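Local coordinates for protein N-acetylneuraminic acid (Sialic acid) synthetase (PDB 6NCS) that probably makes N-acylneuraminate 9-phosphate, a sialic acid precursor, as a manganese-binding synthase of the NeuB family built on a TIM barrel, at residues A[91-96]-A[101-106]; A[34-39]-A[58-63]. One frame throughout, in Å; residues are numbered along the deposited sequence.

Interaction 1: residues A[91-96]-A[101-106]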
ATOM      1  N   LEU A  91       0.793  33.683 -18.919  1.00 19.13           N
ATOM      2  CA  LEU A  91      -0.406  34.041 -18.166  1.00 21.57           C
ATOM      3  C   LEU A  91      -0.808  32.937 -17.193  1.00 19.73           C
ATOM      4  O   LEU A  91      -1.237  33.220 -16.070  1.00 21.49           O
ATOM      5  CB  LEU A  91      -1.553  34.337 -19.125  1.00 25.20           C
ATOM      6  CG  LEU A  91      -1.383  35.599 -19.965  1.00 32.33           C
ATOM      7  CD1 LEU A  91      -2.458  35.676 -21.039  1.00 31.89           C
ATOM      8  CD2 LEU A  91      -1.435  36.803 -19.045  1.00 27.79           C
ATOM      9  N   LEU A  92      -0.691  31.674 -17.610  1.00 16.09           N
ATOM     10  CA  LEU A  92      -1.011  30.565 -16.714  1.00 14.73           C
ATOM     11  C   LEU A  92      -0.014  30.468 -15.563  1.00 18.88           C
ATOM     12  O   LEU A  92      -0.405  30.212 -14.417  1.00 17.81           O
ATOM     13  CB  LEU A  92      -1.052  29.251 -17.487  1.00 16.10           C
ATOM     14  CG  LEU A  92      -2.133  29.181 -18.576  1.00 16.98           C
ATOM     15  CD1 LEU A  92      -2.004  27.871 -19.358  1.00 17.82           C
ATOM     16  CD2 LEU A  92      -3.526  29.312 -17.978  1.00 20.66           C
ATOM     17  N   LYS A  93       1.274  30.669 -15.842  1.00 17.93           N
ATOM     18  CA  LYS A  93       2.261  30.672 -14.766  1.00 17.97           C
ATOM     19  C   LYS A  93       1.993  31.805 -13.777  1.00 20.01           C
ATOM     20  O   LYS A  93       2.134  31.627 -12.557  1.00 16.61           O
ATOM     21  CB  LYS A  93       3.668  30.781 -15.357  1.00 18.46           C
ATOM     22  CG  LYS A  93       4.796  30.677 -14.342  1.00 19.34           C
ATOM     23  CD  LYS A  93       6.128  30.459 -15.053  1.00 28.31           C
ATOM     24  CE  LYS A  93       7.308  30.488 -14.084  1.00 34.03           C
ATOM     25  NZ  LYS A  93       7.595  31.855 -13.588  1.00 32.73           N
ATOM     26  N   GLU A  94       1.587  32.970 -14.284  1.00 21.75           N
ATOM     27  CA  GLU A  94       1.333  34.113 -13.412  0.57 22.99           C
ATOM     28  C   GLU A  94       0.135  33.859 -12.506  1.00 23.13           C
ATOM     29  O   GLU A  94       0.186  34.144 -11.302  1.00 19.19           O
ATOM     30  CB  GLU A  94       1.115  35.372 -14.253  0.57 22.50           C
ATOM     31  CG  GLU A  94       0.342  36.481 -13.542  0.57 31.86           C
ATOM     32  CD  GLU A  94       0.032  37.665 -14.452  0.57 35.25           C
ATOM     33  OE1 GLU A  94       0.844  38.613 -14.501  0.57 35.12           O
ATOM     34  OE2 GLU A  94      -1.022  37.640 -15.124  0.57 29.87           O
ATOM     35  N   ARG A  95      -0.951  33.324 -13.063  1.00 20.93           N
ATOM     36  CA  ARG A  95      -2.114  32.998 -12.241  1.00 23.64           C
ATOM     37  C   ARG A  95      -1.768  31.937 -11.208  1.00 19.83           C
ATOM     38  O   ARG A  95      -2.234  31.997 -10.061  1.00 20.75           O
ATOM     39  CB  ARG A  95      -3.275  32.519 -13.115  1.00 22.46           C
ATOM     40  CG  ARG A  95      -4.483  32.008 -12.316  1.00 19.58           C
ATOM     41  CD  ARG A  95      -5.216  33.141 -11.604  1.00 33.14           C
ATOM     42  NE  ARG A  95      -5.773  34.069 -12.572  1.00 35.65           N
ATOM     43  CZ  ARG A  95      -6.962  33.929 -13.148  1.00 37.03           C
ATOM     44  NH1 ARG A  95      -7.737  32.903 -12.834  1.00 31.63           N
ATOM     45  NH2 ARG A  95      -7.379  34.820 -14.039  1.00 37.14           N
ATOM     46  N   SER A  96      -0.945  30.960 -11.594  1.00 15.95           N
ATOM     47  CA  SER A  96      -0.538  29.921 -10.653  1.00 16.83           C
ATOM     48  C   SER A  96       0.240  30.515  -9.481  1.00 18.96           C
ATOM     49  O   SER A  96      -0.001  30.164  -8.320  1.00 20.35           O
ATOM     50  CB  SER A  96       0.286  28.856 -11.375  1.00 17.95           C
ATOM     51  OG  SER A  96      -0.499  28.192 -12.359  1.00 16.15           O
ATOM     52  N   ILE A 101      -0.036  27.876  -6.326  1.00 16.28           N
ATOM     53  CA  ILE A 101       0.050  26.506  -6.807  1.00 17.54           C
ATOM     54  C   ILE A 101       1.179  26.480  -7.827  1.00 16.09           C
ATOM     55  O   ILE A 101       1.405  27.467  -8.534  1.00 18.54           O
ATOM     56  CB  ILE A 101      -1.291  26.005  -7.398  1.00 14.66           C
ATOM     57  CG1 ILE A 101      -1.190  24.530  -7.808  1.00 13.61           C
ATOM     58  CG2 ILE A 101      -1.750  26.872  -8.563  1.00 13.94           C
ATOM     59  CD1 ILE A 101      -2.542  23.867  -8.104  1.00 13.92           C
ATOM     60  N   LEU A 102       1.943  25.395  -7.850  1.00 14.94           N
ATOM     61  CA  LEU A 102       3.074  25.330  -8.773  1.00 12.77           C
ATOM     62  C   LEU A 102       2.589  25.076 -10.202  1.00 17.29           C
ATOM     63  O   LEU A 102       1.741  24.215 -10.433  1.00 17.17           O
ATOM     64  CB  LEU A 102       4.049  24.244  -8.325  1.00 15.99           C
ATOM     65  CG  LEU A 102       5.336  24.057  -9.129  1.00 32.84           C
ATOM     66  CD1 LEU A 102       5.945  25.396  -9.510  1.00 46.98           C
ATOM     67  CD2 LEU A 102       6.318  23.248  -8.297  1.00 36.96           C
ATOM     68  N   PHE A 103       3.112  25.842 -11.164  1.00 15.39           N
ATOM     69  CA  PHE A 103       2.816  25.636 -12.584  1.00 14.79           C
ATOM     70  C   PHE A 103       3.979  24.902 -13.241  1.00 19.36           C
ATOM     71  O   PHE A 103       5.134  25.265 -13.022  1.00 13.39           O
ATOM     72  CB  PHE A 103       2.596  26.976 -13.303  1.00 18.25           C
ATOM     73  CG  PHE A 103       2.659  26.883 -14.809  1.00 13.29           C
ATOM     74  CD1 PHE A 103       1.515  26.616 -15.553  1.00 16.70           C
ATOM     75  CD2 PHE A 103       3.865  27.051 -15.487  1.00 16.25           C
ATOM     76  CE1 PHE A 103       1.568  26.526 -16.933  1.00 21.55           C
ATOM     77  CE2 PHE A 103       3.918  26.953 -16.871  1.00 20.71           C
ATOM     78  CZ  PHE A 103       2.775  26.690 -17.586  1.00 22.70           C
ATOM     79  N   PHE A 104       3.685  23.884 -14.053  1.00 17.09           N
ATOM     80  CA  PHE A 104       4.699  23.366 -14.973  1.00 18.69           C
ATOM     81  C   PHE A 104       3.996  22.685 -16.141  1.00 13.26           C
ATOM     82  O   PHE A 104       2.774  22.758 -16.282  1.00 13.38           O
ATOM     83  CB  PHE A 104       5.740  22.469 -14.268  1.00 14.75           C
ATOM     84  CG  PHE A 104       5.243  21.123 -13.780  1.00 17.16           C
ATOM     85  CD1 PHE A 104       4.265  21.015 -12.794  1.00 17.10           C
ATOM     86  CD2 PHE A 104       5.854  19.956 -14.228  1.00 13.12           C
ATOM     87  CE1 PHE A 104       3.859  19.759 -12.327  1.00 20.41           C
ATOM     88  CE2 PHE A 104       5.467  18.710 -13.749  1.00 12.98           C
ATOM     89  CZ  PHE A 104       4.465  18.612 -12.809  1.00 15.91           C
ATOM     90  N   ALA A 105       4.783  22.082 -17.026  1.00 15.89           N
ATOM     91  CA  ALA A 105       4.193  21.519 -18.227  1.00 19.01           C
ATOM     92  C   ALA A 105       5.065  20.395 -18.759  1.00 13.37           C
ATOM     93  O   ALA A 105       6.230  20.242 -18.379  1.00 16.90           O
ATOM     94  CB  ALA A 105       3.994  22.583 -19.317  1.00 21.83           C
ATOM     95  N   THR A 106       4.467  19.611 -19.643  1.00 15.37           N
ATOM     96  CA  THR A 106       5.159  18.545 -20.346  1.00 14.11           C
ATOM     97  C   THR A 106       5.552  19.058 -21.715  1.00 14.10           C
ATOM     98  O   THR A 106       4.663  19.272 -22.543  1.00 14.92           O
ATOM     99  CB  THR A 106       4.244  17.336 -20.488  1.00 20.29           C
ATOM    100  OG1 THR A 106       3.863  16.887 -19.187  1.00 18.92           O
ATOM    101  CG2 THR A 106       4.938  16.215 -21.241  1.00 18.42           C
TER
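Phe103 pushes its ring from the strand into the inner side of helix 86-98, where Leu92, Lys93 and Ser96 receive it. This is the helix-to-strand step of the beta-alpha-beta crossover that leads from strand 57-62 to strand 102-107 of the TIM barrel: the short segments run nearly antiparallel, at 154°, with axes 7.5 Å apart. The tight part lies around the ring. Lys93 CB sits over one face, 4.2 Å from the centroid of the Phe103 ring and 28° off its normal, a CH-pi contact. Leu92 CB approaches the same ring obliquely, 3.8 Å from Phe103 CE1, while Ser96 OG comes to 3.5 Å from Phe103 CB. Because CG of Phe103 stands opposite its own backbone N (chi1 164°), the ring reaches back along the helix from Ser96 toward Leu92. Leu92 also packs on Ala43, Leu44 and Ile47 of helix 40-52. The looser side follows Lys93: its aliphatic chain crosses the ring at about a right angle and then leads away to the partly exposed edge, where NZ bonds to Gln97. Four residues separate the segments, and the turn is closed by Ile101 N donating to Ser96 O at 3.0 Å, nearly straight. Ser96 OG, buried beside the phenylalanine, donates to Leu92 O at 2.9 Å; that oxygen also accepts from Ser96 N, the two donors arriving from opposite faces of its carbonyl plane. The hydroxyl is thus paid for within its own helix, which implies that a polar group can pack against an aromatic side chain here while the interface stays mainly apolar.

Interaction 2: residues A[34-39]-A[58-63]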
ATOM      1  N   LEU A  34      -4.901  18.435 -21.868  1.00 15.98           N
ATOM      2  CA  LEU A  34      -5.535  19.135 -22.976  1.00 17.33           C
ATOM      3  C   LEU A  34      -7.004  19.431 -22.708  1.00 19.06           C
ATOM      4  O   LEU A  34      -7.716  19.869 -23.615  1.00 18.79           O
ATOM      5  CB  LEU A  34      -5.392  18.318 -24.258  1.00 23.03           C
ATOM      6  CG  LEU A  34      -3.939  18.065 -24.670  1.00 26.97           C
ATOM      7  CD1 LEU A  34      -3.874  17.452 -26.051  1.00 30.70           C
ATOM      8  CD2 LEU A  34      -3.152  19.357 -24.628  1.00 23.75           C
ATOM      9  N   ASN A  35      -7.471  19.207 -21.476  1.00 17.28           N
ATOM     10  CA  ASN A  35      -8.905  19.237 -21.197  1.00 17.69           C
ATOM     11  C   ASN A  35      -9.505  20.632 -21.343  1.00 18.34           C
ATOM     12  O   ASN A  35     -10.718  20.754 -21.562  1.00 19.86           O
ATOM     13  CB  ASN A  35      -9.153  18.662 -19.793  1.00 16.90           C
ATOM     14  CG  ASN A  35     -10.617  18.611 -19.433  1.00 19.15           C
ATOM     15  OD1 ASN A  35     -11.122  19.483 -18.734  1.00 23.36           O
ATOM     16  ND2 ASN A  35     -11.309  17.586 -19.910  1.00 18.58           N
ATOM     17  N   HIS A  36      -8.685  21.686 -21.287  1.00 18.75           N
ATOM     18  CA  HIS A  36      -9.185  23.040 -21.511  1.00 20.46           C
ATOM     19  C   HIS A  36      -9.536  23.305 -22.973  1.00 21.03           C
ATOM     20  O   HIS A  36     -10.198  24.306 -23.267  1.00 21.01           O
ATOM     21  CB  HIS A  36      -8.138  24.052 -21.054  1.00 20.96           C
ATOM     22  CG  HIS A  36      -6.776  23.766 -21.598  1.00 17.69           C
ATOM     23  ND1 HIS A  36      -6.454  23.953 -22.925  1.00 19.37           N
ATOM     24  CD2 HIS A  36      -5.672  23.244 -21.012  1.00 16.50           C
ATOM     25  CE1 HIS A  36      -5.197  23.595 -23.127  1.00 23.56           C
ATOM     26  NE2 HIS A  36      -4.699  23.163 -21.981  1.00 19.09           N
ATOM     27  N   GLY A  37      -9.087  22.457 -23.894  1.00 23.15           N
ATOM     28  CA  GLY A  37      -9.463  22.624 -25.283  1.00 21.77           C
ATOM     29  C   GLY A  37      -8.894  23.845 -25.963  1.00 22.25           C
ATOM     30  O   GLY A  37      -9.376  24.225 -27.037  1.00 23.72           O
ATOM     31  N   GLY A  38      -7.876  24.470 -25.380  1.00 22.05           N
ATOM     32  CA  GLY A  38      -7.334  25.707 -25.902  1.00 24.10           C
ATOM     33  C   GLY A  38      -8.061  26.952 -25.451  1.00 25.48           C
ATOM     34  O   GLY A  38      -7.746  28.046 -25.940  1.00 24.64           O
ATOM     35  N   ASP A  39      -9.046  26.816 -24.566  1.00 24.10           N
ATOM     36  CA  ASP A  39      -9.777  27.949 -24.005  1.00 23.91           C
ATOM     37  C   ASP A  39      -8.941  28.514 -22.867  1.00 25.96           C
ATOM     38  O   ASP A  39      -8.799  27.869 -21.829  1.00 22.88           O
ATOM     39  CB  ASP A  39     -11.152  27.487 -23.522  1.00 26.03           C
ATOM     40  CG  ASP A  39     -12.009  28.619 -22.962  1.00 33.76           C
ATOM     41  OD1 ASP A  39     -11.474  29.659 -22.518  1.00 31.44           O
ATOM     42  OD2 ASP A  39     -13.244  28.451 -22.949  1.00 33.80           O
ATOM     43  N   ILE A  58      -0.200  22.230 -10.812  1.00 12.16           N
ATOM     44  CA  ILE A  58      -1.044  21.980 -11.976  1.00 13.66           C
ATOM     45  C   ILE A  58      -0.153  21.955 -13.216  1.00 12.27           C
ATOM     46  O   ILE A  58       0.752  22.786 -13.367  1.00 16.38           O
ATOM     47  CB  ILE A  58      -2.192  23.010 -12.096  1.00 12.50           C
ATOM     48  CG1 ILE A  58      -3.106  22.679 -13.276  1.00 13.06           C
ATOM     49  CG2 ILE A  58      -1.652  24.456 -12.175  1.00 15.82           C
ATOM     50  CD1 ILE A  58      -4.432  23.426 -13.268  1.00 15.96           C
ATOM     51  N   LYS A  59      -0.393  20.969 -14.084  1.00 12.71           N
ATOM     52  CA  LYS A  59       0.490  20.659 -15.197  1.00 14.09           C
ATOM     53  C   LYS A  59      -0.261  20.809 -16.517  1.00 15.13           C
ATOM     54  O   LYS A  59      -1.420  20.398 -16.631  1.00 15.56           O
ATOM     55  CB  LYS A  59       1.041  19.229 -15.069  1.00 13.34           C
ATOM     56  CG  LYS A  59       2.190  18.918 -16.011  1.00 18.07           C
ATOM     57  CD  LYS A  59       2.584  17.444 -15.923  1.00 17.17           C
ATOM     58  CE  LYS A  59       1.598  16.606 -16.700  1.00 23.39           C
ATOM     59  NZ  LYS A  59       1.441  17.260 -18.045  1.00 29.35           N
ATOM     60  N   PHE A  60       0.406  21.396 -17.511  1.00 13.53           N
ATOM     61  CA  PHE A  60      -0.141  21.585 -18.852  1.00 15.03           C
ATOM     62  C   PHE A  60       0.747  20.840 -19.853  1.00 23.26           C
ATOM     63  O   PHE A  60       1.701  20.161 -19.471  1.00 19.68           O
ATOM     64  CB  PHE A  60      -0.284  23.090 -19.163  1.00 14.09           C
ATOM     65  CG  PHE A  60      -1.360  23.774 -18.340  1.00 14.07           C
ATOM     66  CD1 PHE A  60      -2.651  23.906 -18.831  1.00 16.40           C
ATOM     67  CD2 PHE A  60      -1.083  24.254 -17.065  1.00 21.82           C
ATOM     68  CE1 PHE A  60      -3.655  24.514 -18.068  1.00 19.28           C
ATOM     69  CE2 PHE A  60      -2.075  24.863 -16.293  1.00 16.70           C
ATOM     70  CZ  PHE A  60      -3.362  24.998 -16.799  1.00 19.39           C
ATOM     71  N   GLN A  61       0.406  20.915 -21.139  1.00 15.81           N
ATOM     72  CA  GLN A  61       1.167  20.235 -22.186  1.00 18.77           C
ATOM     73  C   GLN A  61       1.599  21.247 -23.235  1.00 19.43           C
ATOM     74  O   GLN A  61       0.779  22.046 -23.700  1.00 19.57           O
ATOM     75  CB  GLN A  61       0.358  19.113 -22.850  1.00 16.51           C
ATOM     76  CG  GLN A  61       0.056  17.968 -21.879  1.00 16.88           C
ATOM     77  CD  GLN A  61      -0.756  16.847 -22.495  1.00 20.70           C
ATOM     78  OE1 GLN A  61      -0.885  16.743 -23.712  1.00 21.65           O
ATOM     79  NE2 GLN A  61      -1.332  16.006 -21.639  1.00 20.03           N
ATOM     80  N   ALA A  62       2.876  21.191 -23.612  1.00 16.09           N
ATOM     81  CA  ALA A  62       3.488  22.125 -24.558  1.00 16.89           C
ATOM     82  C   ALA A  62       3.975  21.331 -25.765  1.00 20.57           C
ATOM     83  O   ALA A  62       4.976  20.607 -25.679  1.00 17.61           O
ATOM     84  CB  ALA A  62       4.639  22.888 -23.897  1.00 17.23           C
ATOM     85  N   TYR A  63       3.276  21.463 -26.895  1.00 18.55           N
ATOM     86  CA  TYR A  63       3.513  20.549 -28.003  1.00 19.39           C
ATOM     87  C   TYR A  63       3.137  21.217 -29.312  1.00 20.69           C
ATOM     88  O   TYR A  63       2.405  22.212 -29.340  1.00 20.90           O
ATOM     89  CB  TYR A  63       2.696  19.255 -27.849  1.00 19.13           C
ATOM     90  CG  TYR A  63       1.216  19.545 -27.879  1.00 21.88           C
ATOM     91  CD1 TYR A  63       0.569  20.045 -26.757  1.00 20.90           C
ATOM     92  CD2 TYR A  63       0.474  19.365 -29.041  1.00 20.94           C
ATOM     93  CE1 TYR A  63      -0.783  20.358 -26.795  1.00 18.83           C
ATOM     94  CE2 TYR A  63      -0.873  19.669 -29.084  1.00 22.67           C
ATOM     95  CZ  TYR A  63      -1.494  20.158 -27.955  1.00 19.92           C
ATOM     96  OH  TYR A  63      -2.834  20.466 -27.997  1.00 23.09           O
TER
HETATM   97  O   HOH W   1      -1.979  22.116 -22.013  1.00 23.96           O
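Leu34 and His36 bring the loop after strand 27-33 against the C-terminal end of strand 57-62, at the rim of the TIM barrel where the active site of such enzymes lies. Two overlapping beta turns shape the loop, type I from Leu34 to Gly37 and type I' from His36 to Asp39. Gln61 can be followed outward: CB lies 3.9 Å from Leu34 CD2; CG stands anti to the carbonyl carbon (chi1 -66°), and the chain beyond it is extended (chi2 179°), which carries CD to 4.0 Å from Leu34 CG and OE1 to 3.5 Å from that same CG. The two side chains cross at about a right angle. The amide finds its polar partners outside the loop, OE1 with Arg68 and NE2 with Glu31, and the side chain of Gln61 lies about 6 Å from the bound manganese. Leu34 also meets Tyr63 from the opposite direction, CD2 reaching CE1 at 3.4 Å, while the tyrosine OH bonds to Val79 O. Farther back along the strand, His36 CD2 lies at the edge of the Phe60 ring, near its plane, with ring planes at 36°. The imidazole is gripped at both nitrogens, in its plane: Gly38 N donates to ND1, which fixes ND1 as an acceptor, and NE2 bonds to a water. That water, 2.9 Å from His36 NE2, accepts from Gln61 N at 2.8 Å and so bridges loop and strand.

Overall arrangement
Both contacts are buried and centre on neighbouring parallel strands of the barrel, 102-107 and 57-62, their centres 11 Å apart. Interaction 1 ties a strand to the helix just before it, on the outer layer of the barrel and away from the manganese-binding histidines; its one hydrogen bond across is direct, backbone to backbone, and its core is aromatic on aliphatic. Interaction 2 joins a loop to a strand end near the manganese pocket, and there a water carries the polar link. They meet where Phe103 CE1 packs 3.5 Å from Phe60 CD2, and where Thr106 OG1 lies 2.7 Å from Lys59 NZ; this hydroxyl and this amine both also bond to a citrate, probably from the crystallisation liquor.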